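PDB 3EL6: erythromycin dehydratase from Saccharopolyspora erythraea, which probably removes water from a beta-hydroxyacyl intermediate during polyketide chain assembly, serving as a dehydratase domain of the synthase that builds the erythromycin macrolide core. Local coordinates for residues E36-L40 / D84-A88; V97-L103 / F252-T258; G113-S119 / D132-D138; E125-R129 / L155-V159; V233-L237 / M279-V283. All coordinates share one frame; numbering follows the deposited sequence.

The five contacts sample both halves of a double hotdog fold. Contacts 1 and 5 are buried and each sets a helix into its own half, yet their chemistry differs: contact 1 combines leucine packing with a histidine-aspartate hydrogen bond, whereas contact 5 is apolar across the interface. Their centres lie about 21 Å apart, on opposite sides of the chain centre. Contact 2, between them, pairs strands from the two halves and touches both. Contact 3 is the hairpin of strands 114-123 and 129-137, and contact 4 ties that hairpin's loop to the next strand, 148-156. The former is largely buried and backed by a second subunit; the latter is more exposed and relies on a short backbone pair and a glutamine bond.

Contact 1 (E36-L40 / D84-A88); sequences EHPLL and DLALA
The imidazole of His37 is covered on both faces toward its rim, by Leu85 CD2 on one and Pro38 CD on the other, while the carboxylate of Asp84 meets its edge. Leu85 CD2 lies 3.7 Å from the ring centroid and 25° off its normal, a CH-pi contact. At the edge, His37 NE2 donates to Asp84 OD2 over 2.6 Å, with an N-H...O angle of 159°; the oxygen is met on its syn side, but with NE2 tilted out of the carboxylate plane, ring and carboxylate being 32° apart. His37 ND1 accepts from Leu39 N at 3.0 Å, inside the type I turn from His37 to Leu40, so both nitrogens are bonded and the ring's rotation is fixed. Its CG stands anti to the backbone N, which points the ring at helix 79-93, the central helix of the first hotdog half, and the His-carboxylate bond ties the turn to it. Ala88 CB approaches obliquely, 3.7 Å from His37 CD2. Leu40 CD2 and Leu85 CD2 touch at 3.8 Å. Asp84 OD1 has a separate partner, Phe225 N, and Tyr223 meets the His37 ring edge-to-face. On the helix, Leu85 also packs on Leu116 and Met118 of strand 114-123, while Leu87 faces Leu98 and Val257.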
# COMPACT_ATOMS: atom_id res chain seq x y z
N GLU A 36 -12.98 0.38 9.62
CA GLU A 36 -14.10 0.15 10.51
C GLU A 36 -14.07 -1.28 11.09
O GLU A 36 -14.64 -1.58 12.16
CB GLU A 36 -15.38 0.35 9.72
CG GLU A 36 -15.74 1.80 9.48
CD GLU A 36 -16.32 2.46 10.73
OE1 GLU A 36 -15.55 2.70 11.71
OE2 GLU A 36 -17.55 2.73 10.73
N HIS A 37 -13.39 -2.19 10.41
CA HIS A 37 -13.39 -3.57 10.89
C HIS A 37 -12.71 -3.64 12.25
O HIS A 37 -11.67 -3.06 12.45
CB HIS A 37 -12.61 -4.42 9.90
CG HIS A 37 -12.70 -5.87 10.16
ND1 HIS A 37 -11.92 -6.51 11.09
CD2 HIS A 37 -13.40 -6.84 9.53
CE1 HIS A 37 -12.18 -7.80 11.07
NE2 HIS A 37 -13.07 -8.03 10.12
N PRO A 38 -13.28 -4.39 13.19
CA PRO A 38 -12.67 -4.46 14.54
C PRO A 38 -11.18 -4.84 14.60
O PRO A 38 -10.50 -4.43 15.57
CB PRO A 38 -13.48 -5.57 15.23
CG PRO A 38 -14.77 -5.63 14.50
CD PRO A 38 -14.49 -5.21 13.06
N LEU A 39 -10.69 -5.63 13.65
CA LEU A 39 -9.29 -6.09 13.67
C LEU A 39 -8.36 -5.19 12.82
O LEU A 39 -7.14 -5.32 12.88
CB LEU A 39 -9.16 -7.58 13.32
CG LEU A 39 -10.12 -8.50 14.08
CD1 LEU A 39 -9.96 -9.96 13.61
CD2 LEU A 39 -9.91 -8.37 15.61
N LEU A 40 -8.93 -4.25 12.10
CA LEU A 40 -8.11 -3.43 11.20
C LEU A 40 -7.85 -2.06 11.80
O LEU A 40 -8.64 -1.58 12.63
CB LEU A 40 -8.74 -3.27 9.82
CG LEU A 40 -8.81 -4.59 9.07
CD1 LEU A 40 -9.47 -4.36 7.71
CD2 LEU A 40 -7.36 -5.23 8.97
N ASP A 84 -12.89 -13.79 6.99
CA ASP A 84 -13.71 -12.58 7.26
C ASP A 84 -12.91 -11.34 6.88
O ASP A 84 -13.40 -10.43 6.25
CB ASP A 84 -14.12 -12.54 8.77
CG ASP A 84 -14.57 -11.15 9.20
OD1 ASP A 84 -15.60 -10.64 8.66
OD2 ASP A 84 -13.86 -10.52 10.01
N LEU A 85 -11.61 -11.33 7.21
CA LEU A 85 -10.81 -10.13 6.88
C LEU A 85 -10.74 -9.96 5.35
O LEU A 85 -10.81 -8.87 4.85
CB LEU A 85 -9.39 -10.29 7.45
CG LEU A 85 -9.30 -9.86 8.94
CD1 LEU A 85 -7.97 -10.35 9.43
CD2 LEU A 85 -9.44 -8.37 9.15
N ALA A 86 -10.62 -11.07 4.62
CA ALA A 86 -10.55 -10.99 3.15
C ALA A 86 -11.86 -10.53 2.54
O ALA A 86 -11.86 -9.79 1.58
CB ALA A 86 -10.15 -12.39 2.56
N LEU A 87 -13.00 -10.94 3.10
CA LEU A 87 -14.29 -10.42 2.67
C LEU A 87 -14.42 -8.91 2.92
O LEU A 87 -15.03 -8.19 2.13
CB LEU A 87 -15.43 -11.20 3.40
CG LEU A 87 -15.58 -12.66 2.94
CD1 LEU A 87 -16.51 -13.41 3.97
CD2 LEU A 87 -16.26 -12.70 1.52
N ALA A 88 -13.85 -8.46 4.04
CA ALA A 88 -13.90 -7.03 4.43
C ALA A 88 -13.06 -6.25 3.44
O ALA A 88 -13.46 -5.17 2.98
CB ALA A 88 -13.32 -6.82 5.83

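Contact 2 (V97-L103 / F252-T258); sequences VLEELVL and FAWNTVT
Val97 lies beside Thr258, their CG2 methyls 4.0 Å apart. The pairing starts at Leu98, a hydrogen-bonded antiparallel partner of Val257: its N donates to Val257 O at 3.0 Å and its O accepts from Val257 N at 2.8 Å. Thr256 and Val257 both lie opposite Leu98, a G1 beta bulge that fits the positive phi of Thr256 (53°). At Glu99 the strand turns a corner; its O takes the Thr256 N-H from above the carbonyl plane and also accepts from a water bound to Asn255 ND2. Glu100 runs alongside Asn255, and a second water spans the pair, donating to Glu100 OE2 at 2.6 Å and accepting from Asn255 ND2 at 2.8 Å. Leu101 then pairs with Trp254 through two N-H...O bonds, one each way. Past Val102, opposite Ala253, Leu103 N donates to Phe252 O at 2.8 Å (173°), and Leu103 CD1 reaches the edge of the Trp254 indole, 3.7 Å from NE1. Trp254 also packs on Val83 of helix 79-93 and Leu230 of helix 227-235. Such antiparallel pairing between the halves, with a helix from each behind it, makes a double hotdog fold continuous.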
# COMPACT_ATOMS: atom_id res chain seq x y z
N VAL A 97 -16.72 -10.81 -3.46
CA VAL A 97 -16.70 -12.29 -3.43
C VAL A 97 -15.29 -12.79 -3.27
O VAL A 97 -14.35 -12.37 -3.96
CB VAL A 97 -17.33 -12.90 -4.74
CG1 VAL A 97 -17.12 -14.39 -4.81
CG2 VAL A 97 -18.84 -12.57 -4.71
N LEU A 98 -15.16 -13.74 -2.37
CA LEU A 98 -13.89 -14.42 -2.19
C LEU A 98 -13.93 -15.62 -3.12
O LEU A 98 -14.49 -16.67 -2.79
CB LEU A 98 -13.76 -14.78 -0.71
CG LEU A 98 -12.53 -14.57 0.13
CD1 LEU A 98 -12.51 -15.44 1.43
CD2 LEU A 98 -11.13 -14.39 -0.58
N GLU A 99 -13.40 -15.46 -4.35
CA GLU A 99 -13.42 -16.54 -5.29
C GLU A 99 -12.62 -17.74 -4.79
O GLU A 99 -13.04 -18.88 -4.94
CB GLU A 99 -12.87 -16.08 -6.63
CG GLU A 99 -12.80 -17.21 -7.59
CD GLU A 99 -12.62 -16.71 -8.99
OE1 GLU A 99 -13.61 -16.21 -9.55
OE2 GLU A 99 -11.47 -16.83 -9.49
N GLU A 100 -11.48 -17.50 -4.17
CA GLU A 100 -10.79 -18.57 -3.43
C GLU A 100 -9.96 -17.95 -2.34
O GLU A 100 -9.48 -16.80 -2.47
CB GLU A 100 -9.86 -19.28 -4.42
CG GLU A 100 -8.78 -20.16 -3.83
CD GLU A 100 -7.79 -20.66 -4.90
OE1 GLU A 100 -7.12 -19.80 -5.53
OE2 GLU A 100 -7.69 -21.91 -5.11
N LEU A 101 -9.82 -18.68 -1.23
CA LEU A 101 -8.78 -18.34 -0.22
C LEU A 101 -8.16 -19.62 0.24
O LEU A 101 -8.89 -20.55 0.70
CB LEU A 101 -9.37 -17.53 0.94
CG LEU A 101 -8.26 -16.96 1.84
CD1 LEU A 101 -7.59 -15.78 1.15
CD2 LEU A 101 -8.88 -16.57 3.17
N VAL A 102 -6.84 -19.72 0.09
CA VAL A 102 -6.12 -20.92 0.49
C VAL A 102 -5.30 -20.55 1.71
O VAL A 102 -4.52 -19.57 1.70
CB VAL A 102 -5.22 -21.41 -0.64
CG1 VAL A 102 -4.45 -22.64 -0.19
CG2 VAL A 102 -6.08 -21.72 -1.83
N LEU A 103 -5.52 -21.29 2.78
CA LEU A 103 -4.86 -21.01 4.02
C LEU A 103 -3.57 -21.81 4.13
O LEU A 103 -3.55 -23.03 3.97
CB LEU A 103 -5.84 -21.35 5.16
CG LEU A 103 -7.16 -20.55 5.05
CD1 LEU A 103 -8.31 -21.20 5.79
CD2 LEU A 103 -6.99 -19.13 5.56
N PHE A 252 -8.90 -25.78 4.98
CA PHE A 252 -7.73 -25.15 4.42
C PHE A 252 -7.98 -24.36 3.10
O PHE A 252 -7.15 -23.55 2.73
CB PHE A 252 -6.58 -26.16 4.28
CG PHE A 252 -6.45 -26.70 2.93
CD1 PHE A 252 -5.51 -26.18 2.06
CD2 PHE A 252 -7.25 -27.73 2.50
CE1 PHE A 252 -5.40 -26.67 0.78
CE2 PHE A 252 -7.13 -28.23 1.22
CZ PHE A 252 -6.22 -27.68 0.36
N ALA A 253 -9.12 -24.58 2.44
CA ALA A 253 -9.39 -23.84 1.21
C ALA A 253 -10.85 -23.51 1.19
O ALA A 253 -11.70 -24.41 1.39
CB ALA A 253 -9.05 -24.71 -0.02
N TRP A 254 -11.17 -22.23 0.99
CA TRP A 254 -12.55 -21.81 0.88
C TRP A 254 -12.77 -21.34 -0.55
O TRP A 254 -12.03 -20.48 -1.04
CB TRP A 254 -12.81 -20.63 1.80
CG TRP A 254 -12.74 -20.95 3.31
CD1 TRP A 254 -11.63 -21.27 4.03
CD2 TRP A 254 -13.83 -20.85 4.24
NE1 TRP A 254 -11.98 -21.41 5.37
CE2 TRP A 254 -13.32 -21.15 5.52
CE3 TRP A 254 -15.16 -20.53 4.12
CZ2 TRP A 254 -14.12 -21.17 6.67
CZ3 TRP A 254 -15.98 -20.54 5.28
CH2 TRP A 254 -15.44 -20.86 6.52
N ASN A 255 -13.80 -21.88 -1.21
CA ASN A 255 -14.02 -21.66 -2.66
C ASN A 255 -15.36 -21.01 -2.88
O ASN A 255 -16.40 -21.54 -2.46
CB ASN A 255 -13.97 -23.01 -3.44
CG ASN A 255 -12.62 -23.69 -3.34
OD1 ASN A 255 -12.48 -24.78 -2.78
ND2 ASN A 255 -11.62 -23.05 -3.88
N THR A 256 -15.33 -19.83 -3.50
CA THR A 256 -16.45 -19.02 -3.77
C THR A 256 -17.31 -18.73 -2.55
O THR A 256 -18.39 -19.30 -2.38
CB THR A 256 -17.31 -19.54 -4.98
OG1 THR A 256 -16.44 -19.80 -6.09
CG2 THR A 256 -18.31 -18.47 -5.38
N VAL A 257 -16.84 -17.76 -1.77
CA VAL A 257 -17.56 -17.34 -0.58
C VAL A 257 -18.28 -16.10 -0.93
O VAL A 257 -17.66 -15.08 -1.31
CB VAL A 257 -16.57 -17.04 0.62
CG1 VAL A 257 -17.43 -16.71 1.85
CG2 VAL A 257 -15.67 -18.26 0.81
N THR A 258 -19.62 -16.14 -0.87
CA THR A 258 -20.40 -14.95 -1.18
C THR A 258 -21.17 -14.48 0.06
O THR A 258 -21.70 -15.31 0.82
CB THR A 258 -21.44 -15.21 -2.33
OG1 THR A 258 -22.51 -16.03 -1.81
CG2 THR A 258 -20.76 -15.92 -3.53
O HOH W 1 -12.50 -21.29 -6.47
O HOH W 2 -8.91 -23.62 -3.55

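Contact 3 (G113-S119 / D132-D138)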
# COMPACT_ATOMS: atom_id res chain seq x y z
N GLY A 113 0.55 -11.06 20.83
CA GLY A 113 -0.39 -10.62 19.77
C GLY A 113 0.26 -10.79 18.41
O GLY A 113 1.38 -11.28 18.31
N ALA A 114 -0.43 -10.38 17.35
CA ALA A 114 0.10 -10.52 15.99
C ALA A 114 -0.31 -9.33 15.17
O ALA A 114 -1.41 -8.77 15.38
CB ALA A 114 -0.43 -11.83 15.35
N LEU A 115 0.58 -8.86 14.28
CA LEU A 115 0.19 -7.84 13.32
C LEU A 115 -0.33 -8.58 12.10
O LEU A 115 0.11 -9.70 11.80
CB LEU A 115 1.42 -6.97 12.92
CG LEU A 115 1.99 -6.15 14.05
CD1 LEU A 115 3.44 -5.67 13.77
CD2 LEU A 115 1.09 -4.98 14.25
N LEU A 116 -1.22 -7.93 11.36
CA LEU A 116 -1.84 -8.49 10.17
C LEU A 116 -1.64 -7.47 9.05
O LEU A 116 -1.64 -6.23 9.29
CB LEU A 116 -3.36 -8.58 10.37
CG LEU A 116 -3.72 -9.50 11.52
CD1 LEU A 116 -5.23 -9.24 11.90
CD2 LEU A 116 -3.41 -10.91 11.10
N ARG A 117 -1.46 -7.97 7.84
CA ARG A 117 -1.35 -7.07 6.66
C ARG A 117 -1.98 -7.78 5.47
O ARG A 117 -1.64 -8.93 5.16
CB ARG A 117 0.14 -6.72 6.46
CG ARG A 117 0.49 -5.92 5.18
CD ARG A 117 0.73 -4.40 5.27
NE ARG A 117 0.98 -3.69 6.51
CZ ARG A 117 2.14 -3.14 6.81
NH1 ARG A 117 3.20 -3.29 5.99
NH2 ARG A 117 2.29 -2.48 7.95
N MET A 118 -2.97 -7.14 4.82
CA MET A 118 -3.57 -7.70 3.63
C MET A 118 -3.24 -6.77 2.46
O MET A 118 -3.28 -5.57 2.63
CB MET A 118 -5.11 -7.79 3.76
CG MET A 118 -5.58 -8.85 4.69
SD MET A 118 -7.35 -8.83 4.51
CE MET A 118 -7.80 -7.26 5.29
N SER A 119 -2.83 -7.34 1.34
CA SER A 119 -2.53 -6.55 0.13
C SER A 119 -3.43 -7.03 -0.97
O SER A 119 -3.47 -8.22 -1.24
CB SER A 119 -1.07 -6.80 -0.36
OG SER A 119 -0.17 -6.72 0.74
N ASP A 132 -3.35 -11.12 -0.75
CA ASP A 132 -2.37 -11.85 0.05
C ASP A 132 -2.55 -11.49 1.49
O ASP A 132 -2.84 -10.33 1.84
CB ASP A 132 -0.94 -11.50 -0.39
CG ASP A 132 -0.61 -12.05 -1.76
OD1 ASP A 132 -0.87 -13.26 -2.04
OD2 ASP A 132 -0.12 -11.27 -2.60
N VAL A 133 -2.36 -12.47 2.39
CA VAL A 133 -2.49 -12.12 3.78
C VAL A 133 -1.22 -12.51 4.53
O VAL A 133 -0.83 -13.66 4.47
CB VAL A 133 -3.72 -12.83 4.45
CG1 VAL A 133 -3.90 -12.30 5.89
CG2 VAL A 133 -4.98 -12.60 3.56
N HIS A 134 -0.64 -11.56 5.24
CA HIS A 134 0.60 -11.78 6.00
C HIS A 134 0.35 -11.48 7.46
O HIS A 134 -0.51 -10.67 7.84
CB HIS A 134 1.77 -10.90 5.48
CG HIS A 134 2.31 -11.33 4.13
ND1 HIS A 134 1.67 -11.05 2.95
CD2 HIS A 134 3.45 -11.98 3.79
CE1 HIS A 134 2.35 -11.56 1.94
NE2 HIS A 134 3.44 -12.13 2.42
N ALA A 135 1.18 -12.09 8.31
CA ALA A 135 1.14 -11.77 9.71
C ALA A 135 2.55 -11.71 10.29
O ALA A 135 3.47 -12.31 9.71
CB ALA A 135 0.37 -12.89 10.44
N ALA A 136 2.70 -11.06 11.44
CA ALA A 136 4.03 -11.02 12.09
C ALA A 136 3.84 -10.95 13.59
O ALA A 136 2.81 -10.47 14.05
CB ALA A 136 4.75 -9.80 11.66
N GLU A 137 4.83 -11.40 14.36
CA GLU A 137 4.80 -11.10 15.80
C GLU A 137 4.75 -9.60 16.01
O GLU A 137 5.42 -8.82 15.29
CB GLU A 137 6.06 -11.65 16.49
CG GLU A 137 6.34 -13.08 16.14
CD GLU A 137 7.16 -13.79 17.21
OE1 GLU A 137 7.76 -13.09 18.07
OE2 GLU A 137 7.20 -15.05 17.21
N ASP A 138 3.97 -9.16 17.00
CA ASP A 138 3.80 -7.73 17.24
C ASP A 138 5.14 -7.05 17.51
O ASP A 138 6.00 -7.61 18.21
CB ASP A 138 2.82 -7.50 18.41
CG ASP A 138 1.99 -6.23 18.24
OD1 ASP A 138 1.07 -6.03 19.08
OD2 ASP A 138 2.23 -5.44 17.28
O HOH W 3 -0.02 -8.95 2.66
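Met118 lies beside Val133, its CG 4.0 Å from Val133 CG2 and equally close to CG1, both side chains pointing the same way before the bend at chi3 (-70°) turns the CE methyl of Met118 toward Leu85 of helix 79-93. On that face Leu116 CD2 also touches Ala135 CB, at 4.3 Å. The backbones beneath form three hydrogen-bonded pairs, Leu115 with Ala136, Arg117 with His134 and Ser119 with Asp132, each joined by two N-H...O bonds. Of these, His134 N to Arg117 O is the straightest, at 2.8 Å and 172°. This regular ladder, with axes 157° apart, belongs to the antiparallel hairpin of strands 114-123 and 129-137 in the first hotdog half. On the other face, a water donates to Arg117 O and is hydrogen-bonded to His134 ND1 at 2.7 Å, tying the imidazole to the strand opposite. The guanidinium of Arg117 leads away from the hairpin, and its NH1 bonds to Asp45 O of the second subunit, so this face meets the partner chain. Asp132 OD1 is taken by Thr152 OG1 of the adjacent strand. At the far end, Asp138 crosses Leu115 at about a right angle, with OD2 3.3 Å from Leu115 CD2; the same oxygen has a long, weak ion pair with Arg57.

Contact 4 (E125-R129 / L155-V159)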
# COMPACT_ATOMS: atom_id res chain seq x y z
N GLU A 125 -7.41 -9.22 -16.44
CA GLU A 125 -8.28 -8.78 -17.56
C GLU A 125 -9.77 -9.00 -17.23
O GLU A 125 -10.62 -8.18 -17.61
CB GLU A 125 -7.86 -9.50 -18.85
CG GLU A 125 -8.88 -9.40 -19.96
CD GLU A 125 -9.97 -10.48 -19.83
OE1 GLU A 125 -9.64 -11.60 -19.33
OE2 GLU A 125 -11.14 -10.20 -20.19
N SER A 126 -10.07 -10.05 -16.46
CA SER A 126 -11.43 -10.33 -16.01
C SER A 126 -11.95 -9.40 -14.86
O SER A 126 -13.15 -9.45 -14.49
CB SER A 126 -11.52 -11.82 -15.61
OG SER A 126 -10.87 -11.96 -14.34
N GLY A 127 -11.08 -8.55 -14.31
CA GLY A 127 -11.46 -7.62 -13.28
C GLY A 127 -11.25 -8.21 -11.85
O GLY A 127 -11.50 -7.50 -10.90
N ARG A 128 -10.77 -9.46 -11.75
CA ARG A 128 -10.47 -10.08 -10.45
C ARG A 128 -9.14 -9.56 -9.90
O ARG A 128 -8.28 -9.07 -10.68
CB ARG A 128 -10.41 -11.62 -10.60
CG ARG A 128 -11.81 -12.17 -10.97
CD ARG A 128 -11.75 -13.64 -11.14
NE ARG A 128 -10.81 -13.90 -12.20
CZ ARG A 128 -10.78 -15.01 -12.91
NH1 ARG A 128 -11.67 -15.98 -12.65
NH2 ARG A 128 -9.87 -15.14 -13.89
N ARG A 129 -8.98 -9.65 -8.58
CA ARG A 129 -7.72 -9.24 -7.99
C ARG A 129 -7.18 -10.31 -7.03
O ARG A 129 -7.96 -11.04 -6.39
CB ARG A 129 -7.87 -7.94 -7.19
CG ARG A 129 -8.45 -6.76 -7.95
CD ARG A 129 -8.62 -5.53 -7.03
NE ARG A 129 -9.26 -4.43 -7.73
CZ ARG A 129 -8.57 -3.45 -8.34
NH1 ARG A 129 -7.23 -3.41 -8.31
NH2 ARG A 129 -9.22 -2.50 -8.99
N LEU A 155 -10.24 -12.12 -5.25
CA LEU A 155 -11.47 -11.41 -5.00
C LEU A 155 -12.15 -11.24 -6.34
O LEU A 155 -11.48 -10.98 -7.38
CB LEU A 155 -11.18 -9.97 -4.47
CG LEU A 155 -10.45 -10.03 -3.07
CD1 LEU A 155 -10.12 -8.57 -2.75
CD2 LEU A 155 -11.47 -10.64 -2.04
N ALA A 156 -13.47 -11.34 -6.35
CA ALA A 156 -14.20 -11.20 -7.63
C ALA A 156 -15.51 -10.49 -7.41
O ALA A 156 -15.88 -10.10 -6.30
CB ALA A 156 -14.51 -12.57 -8.19
N GLN A 157 -16.29 -10.42 -8.48
CA GLN A 157 -17.51 -9.62 -8.50
C GLN A 157 -18.71 -10.31 -7.77
O GLN A 157 -18.81 -11.52 -7.76
CB GLN A 157 -17.94 -9.37 -9.97
CG GLN A 157 -16.80 -8.63 -10.78
CD GLN A 157 -15.74 -9.48 -11.43
OE1 GLN A 157 -15.63 -10.69 -11.22
NE2 GLN A 157 -14.93 -8.81 -12.29
N GLY A 158 -19.58 -9.47 -7.23
CA GLY A 158 -20.75 -9.87 -6.46
C GLY A 158 -21.73 -10.61 -7.36
O GLY A 158 -21.78 -10.40 -8.62
N VAL A 159 -22.45 -11.53 -6.74
CA VAL A 159 -23.47 -12.29 -7.45
C VAL A 159 -24.79 -12.19 -6.70
O VAL A 159 -24.82 -11.89 -5.50
CB VAL A 159 -23.09 -13.75 -7.64
CG1 VAL A 159 -21.79 -13.91 -8.46
CG2 VAL A 159 -22.94 -14.45 -6.30
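Arg129 and Leu155 make one antiparallel, hydrogen-bonded beta pair: Leu155 N donates to Arg129 O at 2.8 Å and Arg129 N to Leu155 O at 3.1 Å. The touching parts, 126-129 and 155-157, run 139° apart end to end, so the antiparallel match is loose and is confined to this one pair. Leu155 O receives a further approach from Arg128 CA, 3.4 Å away, but the angle at the hydrogen is only 122°, so this is a lesser contact. Gly127, with a positive phi, turns the loop just ahead of the pair.

Among the side chains, Gln157 makes the polar link. Its chain is bent at chi2 (87°), which swings the amide back across to the loop, where NE2 donates to Ser126 O at 2.9 Å. The bond uses a lone pair in the carbonyl plane of Ser126 and lies close to the plane of the Gln157 amide. Both residues also touch a crystal neighbour, so lattice packing may influence this link. Arg128 contributes its aliphatic part: CG lies 3.9 Å from Ala156 CB, and CB is 3.5 Å from Leu155 O. Arg129 turns its end away from Leu155, and its NH1 is held by the carbonyl oxygens of His49 and Gly121.

The contact joins the loop between strands 114-123 and 129-137 to the end of strand 148-156, in the first hotdog half. Leu155 lies near the end of that strand and packs on Val120 and Leu98; Ala156 is backbone-bonded to Val97 of strand 97-103.

Contact 5 (V233-L237 / M279-V283); sequences VAQTL and MALRV
Val233 O is gripped twice by Thr236, through the hydroxyl OG1 at 2.8 Å and the backbone N at 3.1 Å. The OG1 bond arrives nearly along the C=O axis, with a C=O...O angle of 175°. It depends on a chi1 of 64°, which sets OG1 between the backbone N and the carbonyl carbon, turned back over the last part of the helix. The hydroxyl proton is spent on Val233 O, and the oxygen also lies against a methyl: Leu281 CD2 is 3.6 Å from Thr236 OG1.

The remaining contacts across the interface are between hydrocarbon groups and one sulfur. Leu281 stands in the middle and uses its two methyls differently, CD1 lying 3.8 Å from Val233 CG1 while CD2 faces Thr236 and Leu237 CD1. This is a helix laid on the face of an antiparallel sheet, as the central helix of a hotdog unit lies in its wrap of strands; here helix 227-235 serves the second half. Met279, Leu281 and Val283 direct their CB atoms at segment 233-237, and the intervening Ala280 and Arg282 point away.

At one end, Val233 CG1 and Val283 CG2 meet tip to tip at 4.0 Å. At the other, Leu237 and Met279 slide past each other in opposite directions, with Leu237 CG 3.8 Å from Met279 SD; CG and CB of the methionine also lie against Leu237. Leu242 touches both of these side chains. Leu297 of strand 290-299 lies against Leu237 and Ala234, and Ala271 of strand 266-273 against Thr236 and Leu281.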
# COMPACT_ATOMS: atom_id res chain seq x y z
N VAL A 233 -20.00 -22.06 11.66
CA VAL A 233 -20.56 -22.56 10.38
C VAL A 233 -19.71 -23.66 9.76
O VAL A 233 -20.25 -24.69 9.35
CB VAL A 233 -20.70 -21.41 9.36
CG1 VAL A 233 -21.01 -21.93 7.99
CG2 VAL A 233 -21.78 -20.45 9.84
N ALA A 234 -18.40 -23.46 9.69
CA ALA A 234 -17.49 -24.49 9.23
C ALA A 234 -17.49 -25.71 10.13
O ALA A 234 -17.22 -26.86 9.69
CB ALA A 234 -16.04 -23.90 9.10
N GLN A 235 -17.78 -25.50 11.41
CA GLN A 235 -17.87 -26.67 12.32
C GLN A 235 -18.93 -27.68 11.89
O GLN A 235 -18.84 -28.82 12.28
CB GLN A 235 -18.10 -26.26 13.77
CG GLN A 235 -16.90 -25.65 14.49
CD GLN A 235 -17.34 -25.20 15.88
OE1 GLN A 235 -18.11 -25.91 16.52
NE2 GLN A 235 -16.93 -23.98 16.30
N THR A 236 -19.90 -27.26 11.09
CA THR A 236 -20.93 -28.20 10.69
C THR A 236 -20.31 -29.38 9.92
O THR A 236 -20.91 -30.47 9.83
CB THR A 236 -22.05 -27.57 9.90
OG1 THR A 236 -21.53 -27.07 8.66
CG2 THR A 236 -22.70 -26.37 10.69
N LEU A 237 -19.12 -29.18 9.32
CA LEU A 237 -18.49 -30.27 8.57
C LEU A 237 -18.14 -31.44 9.47
O LEU A 237 -17.99 -32.58 8.99
CB LEU A 237 -17.23 -29.80 7.81
CG LEU A 237 -17.53 -29.25 6.39
CD1 LEU A 237 -18.45 -28.08 6.39
CD2 LEU A 237 -16.20 -28.88 5.60
N MET A 279 -17.43 -29.79 1.59
CA MET A 279 -18.87 -29.59 1.57
C MET A 279 -19.18 -28.20 1.14
O MET A 279 -18.35 -27.30 1.36
CB MET A 279 -19.50 -29.80 2.97
CG MET A 279 -19.24 -31.21 3.58
SD MET A 279 -20.25 -31.54 5.08
CE MET A 279 -21.87 -31.86 4.33
N ALA A 280 -20.37 -28.01 0.56
CA ALA A 280 -20.89 -26.70 0.17
C ALA A 280 -21.71 -26.18 1.33
O ALA A 280 -22.29 -26.96 2.06
CB ALA A 280 -21.78 -26.82 -1.02
N LEU A 281 -21.77 -24.88 1.51
CA LEU A 281 -22.52 -24.36 2.64
C LEU A 281 -23.51 -23.34 2.18
O LEU A 281 -23.23 -22.47 1.34
CB LEU A 281 -21.55 -23.71 3.65
CG LEU A 281 -20.57 -24.60 4.38
CD1 LEU A 281 -19.47 -23.83 5.13
CD2 LEU A 281 -21.36 -25.46 5.44
N ARG A 282 -24.71 -23.37 2.75
CA ARG A 282 -25.66 -22.36 2.45
C ARG A 282 -26.15 -21.79 3.76
O ARG A 282 -26.60 -22.56 4.61
CB ARG A 282 -26.86 -22.99 1.71
CG ARG A 282 -27.89 -21.98 1.30
CD ARG A 282 -28.70 -22.48 0.09
NE ARG A 282 -29.53 -21.41 -0.50
CZ ARG A 282 -29.20 -20.68 -1.56
NH1 ARG A 282 -28.03 -20.88 -2.18
NH2 ARG A 282 -30.03 -19.72 -1.98
N VAL A 283 -26.04 -20.49 3.96
CA VAL A 283 -26.22 -19.90 5.26
C VAL A 283 -27.35 -18.90 5.15
O VAL A 283 -27.30 -17.95 4.31
CB VAL A 283 -24.93 -19.13 5.75
CG1 VAL A 283 -25.22 -18.47 7.12
CG2 VAL A 283 -23.72 -20.08 5.79